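Side-chain contact in fimbrial protein MyfA (Yersinia enterocolitica, PDB 5LND), which forms the major subunit of Myf fimbriae, Ig-like domains joined by donor-strand complementation into protease-resistant adhesive fibres, a probable virulence factor of pathogenic strains: residues D92-A96 / G97-F101. Sequence-based numbering, arbitrary orientation.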
# COMPACT_ATOMS: atom_id res chain seq x y z
N ASP B 92 -3.41 6.08 -12.13
CA ASP B 92 -2.97 5.47 -10.89
C ASP B 92 -1.66 6.09 -10.39
O ASP B 92 -0.69 6.20 -11.14
CB ASP B 92 -2.81 3.96 -11.05
CG ASP B 92 -4.11 3.20 -10.84
OD1 ASP B 92 -5.18 3.70 -11.26
OD2 ASP B 92 -4.06 2.10 -10.24
N GLU B 93 -1.66 6.51 -9.13
CA GLU B 93 -0.47 7.05 -8.51
C GLU B 93 0.31 5.91 -7.90
O GLU B 93 -0.11 5.34 -6.90
CB GLU B 93 -0.84 8.09 -7.46
CG GLU B 93 -1.59 9.27 -8.04
CD GLU B 93 -1.33 10.55 -7.28
OE1 GLU B 93 -0.69 10.48 -6.21
OE2 GLU B 93 -1.77 11.63 -7.76
N VAL B 94 1.44 5.58 -8.51
CA VAL B 94 2.19 4.39 -8.14
C VAL B 94 3.53 4.74 -7.53
O VAL B 94 4.27 5.55 -8.07
CB VAL B 94 2.44 3.51 -9.36
CG1 VAL B 94 3.25 2.31 -8.96
CG2 VAL B 94 1.13 3.07 -9.97
N LYS B 95 3.83 4.12 -6.40
CA LYS B 95 5.08 4.36 -5.71
C LYS B 95 6.11 3.35 -6.16
O LYS B 95 5.77 2.30 -6.70
CB LYS B 95 4.86 4.25 -4.21
CG LYS B 95 3.81 5.20 -3.70
CD LYS B 95 3.95 5.44 -2.20
CE LYS B 95 3.46 6.83 -1.82
NZ LYS B 95 2.65 6.86 -0.56
N ALA B 96 7.38 3.67 -5.93
CA ALA B 96 8.46 2.77 -6.29
C ALA B 96 8.37 1.48 -5.48
O ALA B 96 7.86 1.48 -4.36
CB ALA B 96 9.81 3.44 -6.06
N GLY B 97 8.85 0.38 -6.05
CA GLY B 97 8.87 -0.88 -5.34
C GLY B 97 9.03 -2.09 -6.24
O GLY B 97 8.98 -1.98 -7.47
N GLU B 98 9.24 -3.24 -5.63
CA GLU B 98 9.25 -4.49 -6.38
C GLU B 98 7.92 -5.16 -6.11
O GLU B 98 7.70 -5.71 -5.04
CB GLU B 98 10.41 -5.37 -5.91
CG GLU B 98 11.77 -4.70 -6.02
CD GLU B 98 12.13 -4.39 -7.45
OE1 GLU B 98 11.85 -5.24 -8.32
OE2 GLU B 98 12.69 -3.31 -7.71
N TYR B 99 7.03 -5.11 -7.09
CA TYR B 99 5.67 -5.58 -6.85
C TYR B 99 5.44 -6.98 -7.38
O TYR B 99 5.61 -7.23 -8.57
CB TYR B 99 4.67 -4.65 -7.50
CG TYR B 99 4.58 -3.27 -6.93
CD1 TYR B 99 3.61 -2.96 -5.99
CD2 TYR B 99 5.42 -2.25 -7.37
CE1 TYR B 99 3.48 -1.69 -5.49
CE2 TYR B 99 5.30 -0.98 -6.87
CZ TYR B 99 4.33 -0.71 -5.93
OH TYR B 99 4.20 0.56 -5.42
N GLN B 100 5.03 -7.86 -6.49
CA GLN B 100 4.85 -9.26 -6.85
C GLN B 100 3.39 -9.63 -7.02
O GLN B 100 2.54 -9.26 -6.23
CB GLN B 100 5.47 -10.14 -5.77
CG GLN B 100 5.53 -11.60 -6.13
CD GLN B 100 5.98 -12.47 -4.98
OE1 GLN B 100 5.62 -12.23 -3.83
NE2 GLN B 100 6.76 -13.50 -5.29
N PHE B 101 3.11 -10.37 -8.08
CA PHE B 101 1.82 -11.02 -8.20
C PHE B 101 2.03 -12.52 -8.11
O PHE B 101 2.92 -13.08 -8.74
CB PHE B 101 1.12 -10.64 -9.50
CG PHE B 101 -0.19 -11.32 -9.68
CD1 PHE B 101 -1.35 -10.78 -9.14
CD2 PHE B 101 -0.28 -12.52 -10.38
CE1 PHE B 101 -2.57 -11.41 -9.30
CE2 PHE B 101 -1.49 -13.16 -10.54
CZ PHE B 101 -2.63 -12.61 -10.01
O HOH W 1 1.81 2.35 -5.25
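Y99 lays its ring across the inside of the bend formed by V94 to G97 and ends on the backbone of K95, four residues back. Its CG sits beside the backbone N (chi1 -67°), a setting from which the phenol reaches back over the preceding residues, and OH donates a hydrogen bond to K95 O at 2.7 Å. The acceptor lies at the ring edge, close to the ring plane, but the hydroxyl stands above the carbonyl plane, 48° out of it. A water bridges the same two residues: it donates to Y99 OH at 3.0 Å and accepts from K95 N at 2.9 Å, so the one hydroxyl reaches both backbone polar atoms of K95. V94 and Y99 pass alongside one another, pointing opposite ways, with V94 CG1 oblique to the ring, 4.4 Å from Y99 CE2. At the bend itself, G97 is fully extended and, having no side chain, does not crowd the A96 carbonyl oxygen. The amine of K95 turns outward, forming a salt bridge to D77 and a hydrogen bond to R81 O, both of the second subunit. The bend joins short strand 93-94, paired with 16-17, to strand 97-108, which runs between 37-52 and 118-130; the last follows the natural domain in this self-complemented construct, probably as the donor strand, and its V130 packs on both V94 and Y99.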